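Local coordinates for protein proline dehydrogenase (Bradyrhizobium japonicum USDA 110, PDB 3HAZ) that probably oxidises proline to glutamate in two steps, as a bifunctional flavoenzyme that joins an FAD-dependent proline dehydrogenase to an NAD-dependent aldehyde dehydrogenase, at residues His30-Pro33 and Pro34-Ala37; Thr367-Ala370 and Met371-Asn375; Thr396-Ala399 and Leu400-Ala403. One frame throughout, in Å; residues are numbered along the deposited sequence.

All three contacts are local, each set where a loop runs into a helix, so together they compare one kind of junction in different surroundings. Contact 1, at the start of helix 33-50, is on the surface and away from the cofactor; its helix start is tied down by a serine and a glutamine. Contacts 2 and 3 open helices 369-384 and 399-409 of the proline dehydrogenase barrel and both grip FAD, contact 2 partly buried and contact 3 fully buried. Their centres are about 14 Å apart and they touch where Lys-369 packs on Asn-398. Contact 2 adds a salt bridge and charged side chains to its hydrogen bonds; in contact 3 the FAD bonds come from amide, hydroxyl and backbone N-H. Alanines of contact 3 pack on helix 33-50.

Contact 1. Residues His30-Pro33 and Pro34-Ala37; sequences HLSP and PQEA
With OG of Ser-32 between its own backbone N and carbonyl carbon (chi1 54°), hydroxyl and backbone N-H can serve the same acceptor, OE1 of Gln-35. The glutamine supplies it through a chain that leaves beside the backbone N and then runs extended (chi2 177°). This is the start of helix 33-50: Ser-32 holds the N-cap position, and Gln-35, three residues on, accepts from its N-H, one half of a capping box; the serine hydroxyl also donates to the glutamine instead of accepting from the helix. The two grips on OE1 differ. Ser-32 N lies 2.8 Å from Gln-35 OE1, in the amide plane and on a lone pair, whereas Ser-32 OG donates to Gln-35 OE1 from above that plane at 2.9 Å. Pro-33 and Pro-34, rings side by side, fill the first turn with residues that have no N-H to satisfy. Regular helical bonding then begins, Glu-36 N giving to Ser-32 O at 3.0 Å. Leu-31 crosses both polar side chains at about a right angle, its CD2 reaching the glutamine amide. Glu-36, bent at chi2, brings its carboxylate against Leu-31; OE1 forms a salt bridge with Arg-486, while OE2 lies 3.0 Å from Leu-31 CB.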
loop_
_atom_site.group_PDB
_atom_site.type_symbol
_atom_site.label_atom_id
_atom_site.label_comp_id
_atom_site.label_asym_id
_atom_site.label_seq_id
_atom_site.Cartn_x
_atom_site.Cartn_y
_atom_site.Cartn_z
ATOM N N HIS A 30 -33.794 -23.552 10.629
ATOM C CA HIS A 30 -33.563 -23.636 12.069
ATOM C C HIS A 30 -34.018 -24.969 12.645
ATOM O O HIS A 30 -35.066 -25.496 12.277
ATOM C CB HIS A 30 -34.246 -22.478 12.804
ATOM C CG HIS A 30 -34.225 -22.610 14.298
ATOM N ND1 HIS A 30 -33.137 -22.248 15.065
ATOM C CD2 HIS A 30 -35.164 -23.060 15.165
ATOM C CE1 HIS A 30 -33.407 -22.469 16.339
ATOM N NE2 HIS A 30 -34.630 -22.963 16.427
ATOM N N LEU A 31 -33.206 -25.515 13.541
ATOM C CA LEU A 31 -33.569 -26.721 14.271
ATOM C C LEU A 31 -33.333 -26.540 15.772
ATOM O O LEU A 31 -32.457 -25.780 16.192
ATOM C CB LEU A 31 -32.786 -27.926 13.751
ATOM C CG LEU A 31 -33.140 -28.382 12.333
ATOM C CD1 LEU A 31 -32.144 -29.421 11.855
ATOM C CD2 LEU A 31 -34.580 -28.924 12.251
ATOM N N SER A 32 -34.126 -27.241 16.575
ATOM C CA SER A 32 -33.990 -27.175 18.021
ATOM C C SER A 32 -32.680 -27.815 18.462
ATOM O O SER A 32 -32.094 -28.606 17.727
ATOM C CB SER A 32 -35.176 -27.863 18.697
ATOM O OG SER A 32 -35.338 -29.185 18.215
ATOM N N PRO A 33 -32.206 -27.459 19.662
ATOM C CA PRO A 33 -30.963 -28.040 20.180
ATOM C C PRO A 33 -30.951 -29.570 20.195
ATOM O O PRO A 33 -29.916 -30.154 19.892
ATOM C CB PRO A 33 -30.885 -27.473 21.598
ATOM C CG PRO A 33 -31.578 -26.148 21.494
ATOM C CD PRO A 33 -32.714 -26.378 20.529
ATOM N N PRO A 34 -32.075 -30.212 20.551
ATOM C CA PRO A 34 -32.063 -31.679 20.553
ATOM C C PRO A 34 -32.033 -32.255 19.142
ATOM O O PRO A 34 -31.490 -33.341 18.943
ATOM C CB PRO A 34 -33.388 -32.045 21.236
ATOM C CG PRO A 34 -33.786 -30.807 21.991
ATOM C CD PRO A 34 -33.307 -29.673 21.149
ATOM N N GLN A 35 -32.621 -31.547 18.181
ATOM C CA GLN A 35 -32.596 -31.990 16.792
ATOM C C GLN A 35 -31.171 -31.942 16.265
ATOM O O GLN A 35 -30.694 -32.894 15.646
ATOM C CB GLN A 35 -33.494 -31.107 15.927
ATOM C CG GLN A 35 -34.976 -31.423 16.027
ATOM C CD GLN A 35 -35.821 -30.471 15.204
ATOM O OE1 GLN A 35 -35.720 -29.252 15.348
ATOM N NE2 GLN A 35 -36.657 -31.023 14.330
ATOM N N GLU A 36 -30.504 -30.821 16.518
ATOM C CA GLU A 36 -29.119 -30.614 16.109
ATOM C C GLU A 36 -28.168 -31.591 16.794
ATOM O O GLU A 36 -27.167 -32.013 16.208
ATOM C CB GLU A 36 -28.689 -29.173 16.403
ATOM C CG GLU A 36 -29.366 -28.132 15.522
ATOM C CD GLU A 36 -29.058 -28.326 14.047
ATOM O OE1 GLU A 36 -28.004 -28.917 13.731
ATOM O OE2 GLU A 36 -29.866 -27.887 13.201
ATOM N N ALA A 37 -28.489 -31.945 18.036
ATOM C CA ALA A 37 -27.676 -32.875 18.806
ATOM C C ALA A 37 -27.710 -34.279 18.205
ATOM O O ALA A 37 -26.676 -34.939 18.105
ATOM C CB ALA A 37 -28.126 -32.900 20.265
#

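Contact 2. Residues Thr367-Ala370 and Met371-Asn375; sequences TRKA and MTDLN. With FAD (flavin-adenine dinucleotide), chain C; SO4 (sulfate ion), chain F.
Lys-369 and Asp-373, one helical turn apart, meet in a salt bridge in which NZ of Lys-369 takes the syn lone pair of Asp-373 OD2 at 2.7 Å. The same ammonium group donates to FAD O2A, 2.9 Å from Lys-369 NZ, so a carboxylate and a pyrophosphate oxygen share one cation. CB and CG of the lysine lie over the five-membered ring of the adenine, with Lys-369 CG 3.7 Å from FAD C8A; a bend at chi2 (-85°) then carries CD, CE and NZ off toward the pyrophosphate. Edge atoms of the base are read separately: Thr-372 OG1 donates to FAD N3A at 2.7 Å, and FAD N6A donates a hydrogen bond to Thr-367 O at 3.0 Å. These groups sit at the N-terminus of helix 369-384 in the proline dehydrogenase (beta/alpha) barrel. Arg-368 is the N-cap; its carbonyl accepts from Met-371 N and, weakly, from Thr-372 N. A sulfate, probably from the crystallisation liquor, occupies the end of the helix, where the partial positive charge expected there would favour an anion. Ala-370 N reaches sulfate O4 at 2.7 Å. The guanidinium of Arg-368 meets the ion at its edge, its NH2 donating almost straight (172°) to sulfate O1 at 2.9 Å and its NE to another oxygen, O2. Farther out, carbonyls of Ala-490 and Ala-496 accept from the arginine's terminal nitrogens and help to set its rotation. Asp-373 OD1 pairs with Lys-344, so the carboxylate is paired with two lysines, one at each oxygen, while Met-371 and Leu-374 pack against helix 18-28.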
loop_
_atom_site.group_PDB
_atom_site.type_symbol
_atom_site.label_atom_id
_atom_site.label_comp_id
_atom_site.label_asym_id
_atom_site.label_seq_id
_atom_site.Cartn_x
_atom_site.Cartn_y
_atom_site.Cartn_z
ATOM N N THR A 367 -24.464 -20.400 -6.530
ATOM C CA THR A 367 -23.028 -20.276 -6.762
ATOM C C THR A 367 -22.207 -20.456 -5.494
ATOM O O THR A 367 -20.978 -20.474 -5.548
ATOM C CB THR A 367 -22.659 -18.941 -7.435
ATOM O OG1 THR A 367 -23.345 -17.865 -6.786
ATOM C CG2 THR A 367 -23.039 -18.966 -8.913
ATOM N N ARG A 368 -22.881 -20.566 -4.352
ATOM C CA ARG A 368 -22.201 -20.988 -3.133
ATOM C C ARG A 368 -22.659 -22.390 -2.744
ATOM O O ARG A 368 -23.854 -22.680 -2.727
ATOM C CB ARG A 368 -22.435 -20.001 -1.984
ATOM C CG ARG A 368 -21.620 -18.719 -2.113
ATOM C CD ARG A 368 -21.686 -17.880 -0.845
ATOM N NE ARG A 368 -21.083 -18.562 0.298
ATOM C CZ ARG A 368 -20.978 -18.031 1.513
ATOM N NH1 ARG A 368 -21.432 -16.804 1.741
ATOM N NH2 ARG A 368 -20.420 -18.724 2.497
ATOM N N LYS A 369 -21.699 -23.246 -2.424
ATOM C CA LYS A 369 -21.971 -24.650 -2.140
ATOM C C LYS A 369 -22.957 -24.807 -0.981
ATOM O O LYS A 369 -23.842 -25.675 -1.013
ATOM C CB LYS A 369 -20.654 -25.385 -1.855
ATOM C CG LYS A 369 -20.690 -26.904 -2.073
ATOM C CD LYS A 369 -21.205 -27.631 -0.840
ATOM C CE LYS A 369 -21.014 -29.135 -0.961
ATOM N NZ LYS A 369 -21.347 -29.836 0.309
ATOM N N ALA A 370 -22.812 -23.955 0.032
ATOM C CA ALA A 370 -23.691 -23.985 1.199
ATOM C C ALA A 370 -25.145 -23.703 0.834
ATOM O O ALA A 370 -26.054 -24.178 1.509
ATOM C CB ALA A 370 -23.214 -22.996 2.261
ATOM N N MET A 371 -25.361 -22.915 -0.218
ATOM C CA MET A 371 -26.717 -22.645 -0.691
ATOM C C MET A 371 -27.326 -23.892 -1.341
ATOM O O MET A 371 -28.525 -24.157 -1.210
ATOM C CB MET A 371 -26.743 -21.457 -1.664
ATOM C CG MET A 371 -26.656 -20.083 -0.994
ATOM S SD MET A 371 -28.073 -19.728 0.078
ATOM C CE MET A 371 -29.404 -19.442 -1.095
ATOM N N THR A 372 -26.502 -24.662 -2.044
ATOM C CA THR A 372 -26.979 -25.922 -2.600
ATOM C C THR A 372 -27.344 -26.868 -1.465
ATOM O O THR A 372 -28.375 -27.543 -1.508
ATOM C CB THR A 372 -25.938 -26.582 -3.523
ATOM O OG1 THR A 372 -25.888 -25.863 -4.762
ATOM C CG2 THR A 372 -26.307 -28.039 -3.804
ATOM N N ASP A 373 -26.492 -26.904 -0.446
ATOM C CA ASP A 373 -26.719 -27.763 0.710
ATOM C C ASP A 373 -27.992 -27.366 1.452
ATOM O O ASP A 373 -28.763 -28.227 1.864
ATOM C CB ASP A 373 -25.510 -27.743 1.654
ATOM C CG ASP A 373 -24.391 -28.654 1.188
ATOM O OD1 ASP A 373 -24.630 -29.496 0.289
ATOM O OD2 ASP A 373 -23.269 -28.535 1.722
ATOM N N LEU A 374 -28.208 -26.061 1.614
ATOM C CA LEU A 374 -29.439 -25.553 2.206
ATOM C C LEU A 374 -30.666 -25.931 1.388
ATOM O O LEU A 374 -31.671 -26.381 1.932
ATOM C CB LEU A 374 -29.396 -24.025 2.323
ATOM C CG LEU A 374 -28.772 -23.392 3.564
ATOM C CD1 LEU A 374 -28.967 -21.894 3.500
ATOM C CD2 LEU A 374 -29.391 -23.959 4.832
ATOM N N ASN A 375 -30.598 -25.711 0.080
ATOM C CA ASN A 375 -31.746 -26.002 -0.765
ATOM C C ASN A 375 -32.047 -27.499 -0.818
ATOM O O ASN A 375 -33.210 -27.906 -0.932
ATOM C CB ASN A 375 -31.564 -25.436 -2.179
ATOM C CG ASN A 375 -32.893 -25.203 -2.882
ATOM O OD1 ASN A 375 -33.788 -24.577 -2.327
ATOM N ND2 ASN A 375 -33.027 -25.713 -4.101
HETATM P PA FAD C . -21.327 -32.830 -1.715
HETATM O O1A FAD C . -19.699 -32.766 -1.592
HETATM O O2A FAD C . -21.998 -32.568 -0.443
HETATM O O5B FAD C . -21.810 -31.705 -2.785
HETATM C C5B FAD C . -21.199 -31.692 -4.043
HETATM C C4B FAD C . -21.987 -30.778 -4.991
HETATM O O4B FAD C . -22.543 -29.450 -4.473
HETATM C C3B FAD C . -21.952 -30.766 -6.396
HETATM O O3B FAD C . -21.995 -32.001 -7.089
HETATM C C2B FAD C . -22.858 -29.622 -6.775
HETATM O O2B FAD C . -24.158 -29.952 -7.228
HETATM C C1B FAD C . -22.799 -28.678 -5.628
HETATM N N9A FAD C . -21.807 -27.619 -5.665
HETATM C C8A FAD C . -20.420 -27.732 -5.658
HETATM N N7A FAD C . -19.900 -26.466 -5.652
HETATM C C5A FAD C . -20.985 -25.559 -5.651
HETATM C C6A FAD C . -21.051 -24.056 -5.648
HETATM N N6A FAD C . -19.829 -23.259 -5.650
HETATM N N1A FAD C . -22.214 -23.442 -5.638
HETATM C C2A FAD C . -23.410 -24.186 -5.624
HETATM N N3A FAD C . -23.347 -25.630 -5.629
HETATM C C4A FAD C . -22.133 -26.268 -5.639
HETATM N N1 FAD C . -26.864 -35.208 -10.692
HETATM C C2 FAD C . -27.541 -34.682 -11.766
HETATM O O2 FAD C . -27.289 -33.386 -12.160
HETATM N N3 FAD C . -28.468 -35.500 -12.496
HETATM C C4 FAD C . -28.682 -36.798 -12.125
HETATM O O4 FAD C . -29.636 -37.574 -12.796
HETATM C C4X FAD C . -27.979 -37.349 -10.999
HETATM N N5 FAD C . -28.209 -38.764 -10.574
HETATM C C5X FAD C . -27.502 -39.291 -9.466
HETATM C C6 FAD C . -27.724 -40.686 -9.057
HETATM C C7 FAD C . -27.021 -41.207 -7.946
HETATM C C7M FAD C . -27.242 -42.657 -7.547
HETATM C C8 FAD C . -26.071 -40.355 -7.194
HETATM C C8M FAD C . -25.288 -40.897 -5.986
HETATM C C9 FAD C . -25.862 -39.022 -7.589
HETATM C C9A FAD C . -26.584 -38.473 -8.751
HETATM N N10 FAD C . -26.370 -37.085 -9.169
HETATM C C10 FAD C . -27.094 -36.557 -10.302
HETATM C "C1'" FAD C . -25.554 -36.126 -8.358
HETATM C "C2'" FAD C . -24.057 -36.003 -8.742
HETATM O "O2'" FAD C . -23.672 -37.100 -9.564
HETATM C "C3'" FAD C . -23.219 -35.891 -7.458
HETATM O "O3'" FAD C . -23.076 -37.173 -6.856
HETATM C "C4'" FAD C . -23.839 -34.902 -6.406
HETATM O "O4'" FAD C . -24.259 -33.665 -6.868
HETATM C "C5'" FAD C . -22.954 -34.775 -5.137
HETATM O "O5'" FAD C . -23.688 -34.372 -3.992
HETATM P P FAD C . -23.157 -34.906 -2.514
HETATM O O1P FAD C . -24.234 -34.430 -1.333
HETATM O O2P FAD C . -22.983 -36.363 -2.550
HETATM O O3P FAD C . -21.652 -34.304 -2.315
HETATM S S SO4 F . -19.239 -21.915 0.824
HETATM O O1 SO4 F . -19.248 -21.341 2.169
HETATM O O2 SO4 F . -19.056 -20.866 -0.179
HETATM O O3 SO4 F . -18.137 -22.867 0.734
HETATM O O4 SO4 F . -20.512 -22.586 0.597
#

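Contact 3. Residues Thr396-Ala399 and Leu400-Ala403. With FAD (flavin-adenine dinucleotide), chain C.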
loop_
_atom_site.group_PDB
_atom_site.type_symbol
_atom_site.label_atom_id
_atom_site.label_comp_id
_atom_site.label_asym_id
_atom_site.label_seq_id
_atom_site.Cartn_x
_atom_site.Cartn_y
_atom_site.Cartn_z
ATOM N N THR A 396 -26.872 -39.020 -2.188
ATOM C CA THR A 396 -25.829 -38.150 -1.666
ATOM C C THR A 396 -24.790 -38.993 -0.954
ATOM O O THR A 396 -25.115 -40.032 -0.377
ATOM C CB THR A 396 -26.401 -37.111 -0.672
ATOM O OG1 THR A 396 -25.325 -36.396 -0.051
ATOM C CG2 THR A 396 -27.224 -37.804 0.407
ATOM N N HIS A 397 -23.539 -38.552 -0.983
ATOM C CA HIS A 397 -22.501 -39.221 -0.200
ATOM C C HIS A 397 -21.998 -38.313 0.925
ATOM O O HIS A 397 -20.927 -38.531 1.494
ATOM C CB HIS A 397 -21.342 -39.672 -1.093
ATOM C CG HIS A 397 -21.777 -40.419 -2.317
ATOM N ND1 HIS A 397 -21.615 -39.917 -3.591
ATOM C CD2 HIS A 397 -22.362 -41.632 -2.463
ATOM C CE1 HIS A 397 -22.085 -40.787 -4.468
ATOM N NE2 HIS A 397 -22.549 -41.834 -3.808
ATOM N N ASN A 398 -22.787 -37.294 1.243
ATOM C CA ASN A 398 -22.431 -36.339 2.287
ATOM C C ASN A 398 -23.029 -36.771 3.634
ATOM O O ASN A 398 -24.248 -36.868 3.761
ATOM C CB ASN A 398 -22.928 -34.949 1.875
ATOM C CG ASN A 398 -22.635 -33.878 2.915
ATOM O OD1 ASN A 398 -22.774 -34.101 4.115
ATOM N ND2 ASN A 398 -22.244 -32.699 2.447
ATOM N N ALA A 399 -22.171 -37.035 4.625
ATOM C CA ALA A 399 -22.611 -37.544 5.940
ATOM C C ALA A 399 -23.540 -36.594 6.700
ATOM O O ALA A 399 -24.480 -37.028 7.371
ATOM C CB ALA A 399 -21.407 -37.901 6.810
ATOM N N LEU A 400 -23.267 -35.301 6.596
ATOM C CA LEU A 400 -24.107 -34.294 7.233
ATOM C C LEU A 400 -25.477 -34.228 6.551
ATOM O O LEU A 400 -26.512 -34.128 7.214
ATOM C CB LEU A 400 -23.434 -32.922 7.184
ATOM C CG LEU A 400 -24.234 -31.781 7.823
ATOM C CD1 LEU A 400 -24.532 -32.075 9.294
ATOM C CD2 LEU A 400 -23.505 -30.453 7.671
ATOM N N THR A 401 -25.481 -34.284 5.222
ATOM C CA THR A 401 -26.735 -34.274 4.479
ATOM C C THR A 401 -27.574 -35.487 4.871
ATOM O O THR A 401 -28.770 -35.362 5.149
ATOM C CB THR A 401 -26.495 -34.280 2.961
ATOM O OG1 THR A 401 -25.605 -33.214 2.617
ATOM C CG2 THR A 401 -27.803 -34.105 2.205
ATOM N N VAL A 402 -26.938 -36.656 4.898
ATOM C CA VAL A 402 -27.630 -37.879 5.276
ATOM C C VAL A 402 -28.211 -37.765 6.684
ATOM O O VAL A 402 -29.399 -38.017 6.886
ATOM C CB VAL A 402 -26.715 -39.125 5.215
ATOM C CG1 VAL A 402 -27.420 -40.321 5.846
ATOM C CG2 VAL A 402 -26.316 -39.446 3.772
ATOM N N ALA A 403 -27.375 -37.385 7.649
ATOM C CA ALA A 403 -27.810 -37.280 9.049
ATOM C C ALA A 403 -28.962 -36.296 9.211
ATOM O O ALA A 403 -29.850 -36.493 10.041
ATOM C CB ALA A 403 -26.643 -36.866 9.948
HETATM P PA FAD C . -21.327 -32.830 -1.715
HETATM O O1A FAD C . -19.699 -32.766 -1.592
HETATM O O2A FAD C . -21.998 -32.568 -0.443
HETATM O O5B FAD C . -21.810 -31.705 -2.785
HETATM C C5B FAD C . -21.199 -31.692 -4.043
HETATM C C4B FAD C . -21.987 -30.778 -4.991
HETATM O O4B FAD C . -22.543 -29.450 -4.473
HETATM C C3B FAD C . -21.952 -30.766 -6.396
HETATM O O3B FAD C . -21.995 -32.001 -7.089
HETATM C C2B FAD C . -22.858 -29.622 -6.775
HETATM O O2B FAD C . -24.158 -29.952 -7.228
HETATM C C1B FAD C . -22.799 -28.678 -5.628
HETATM N N9A FAD C . -21.807 -27.619 -5.665
HETATM C C8A FAD C . -20.420 -27.732 -5.658
HETATM N N7A FAD C . -19.900 -26.466 -5.652
HETATM C C5A FAD C . -20.985 -25.559 -5.651
HETATM C C6A FAD C . -21.051 -24.056 -5.648
HETATM N N6A FAD C . -19.829 -23.259 -5.650
HETATM N N1A FAD C . -22.214 -23.442 -5.638
HETATM C C2A FAD C . -23.410 -24.186 -5.624
HETATM N N3A FAD C . -23.347 -25.630 -5.629
HETATM C C4A FAD C . -22.133 -26.268 -5.639
HETATM N N1 FAD C . -26.864 -35.208 -10.692
HETATM C C2 FAD C . -27.541 -34.682 -11.766
HETATM O O2 FAD C . -27.289 -33.386 -12.160
HETATM N N3 FAD C . -28.468 -35.500 -12.496
HETATM C C4 FAD C . -28.682 -36.798 -12.125
HETATM O O4 FAD C . -29.636 -37.574 -12.796
HETATM C C4X FAD C . -27.979 -37.349 -10.999
HETATM N N5 FAD C . -28.209 -38.764 -10.574
HETATM C C5X FAD C . -27.502 -39.291 -9.466
HETATM C C6 FAD C . -27.724 -40.686 -9.057
HETATM C C7 FAD C . -27.021 -41.207 -7.946
HETATM C C7M FAD C . -27.242 -42.657 -7.547
HETATM C C8 FAD C . -26.071 -40.355 -7.194
HETATM C C8M FAD C . -25.288 -40.897 -5.986
HETATM C C9 FAD C . -25.862 -39.022 -7.589
HETATM C C9A FAD C . -26.584 -38.473 -8.751
HETATM N N10 FAD C . -26.370 -37.085 -9.169
HETATM C C10 FAD C . -27.094 -36.557 -10.302
HETATM C "C1'" FAD C . -25.554 -36.126 -8.358
HETATM C "C2'" FAD C . -24.057 -36.003 -8.742
HETATM O "O2'" FAD C . -23.672 -37.100 -9.564
HETATM C "C3'" FAD C . -23.219 -35.891 -7.458
HETATM O "O3'" FAD C . -23.076 -37.173 -6.856
HETATM C "C4'" FAD C . -23.839 -34.902 -6.406
HETATM O "O4'" FAD C . -24.259 -33.665 -6.868
HETATM C "C5'" FAD C . -22.954 -34.775 -5.137
HETATM O "O5'" FAD C . -23.688 -34.372 -3.992
HETATM P P FAD C . -23.157 -34.906 -2.514
HETATM O O1P FAD C . -24.234 -34.430 -1.333
HETATM O O2P FAD C . -22.983 -36.363 -2.550
HETATM O O3P FAD C . -21.652 -34.304 -2.315
#
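Leu-400 N makes a weak, bent bond to OD1 of Asn-398, the N-cap of helix 399-409, which follows strand 390-395 in the (beta/alpha) barrel of the proline dehydrogenase domain. The next residue, Thr-401, gives the cap its stronger bond: its N lies 2.9 Å from Asn-398 OD1 with a nearly straight N-H (165°), though it approaches from above the amide plane. In Asn-398, chi1 (179°) carries the amide out between helix and cofactor, and chi2 (-41°) turns OD1 to the helix and ND2 to the pyrophosphate, where Asn-398 ND2 donates to FAD O2A at 2.9 Å. One planar amide thus links the helix end to the pyrophosphate. Thr-401 also stands over the face of that amide, its OG1 3.1 Å from Asn-398 CG, and the hydroxyl is held there by Lys-344. Val-402 starts the regular helical pattern, its N bonding to Asn-398 O at 2.9 Å; its CG2 touches the methyl of Thr-396, while residues of helix 425-434 also pack on the valine. Ala-403 continues the pattern with a bond to Ala-399 O, and the two alanines, one turn apart, pack against helix 33-50. The residues before the helix hold the other phosphate. His-397 N points almost directly at FAD O2P, 2.7 Å away. The hydroxyl of Thr-396 works both ways: it accepts from Asn-398 N at 3.0 Å from Thr-396 OG1, an ST turn that fixes the loop, and it donates a hydrogen bond to FAD O1P, 2.6 Å from Thr-396 OG1.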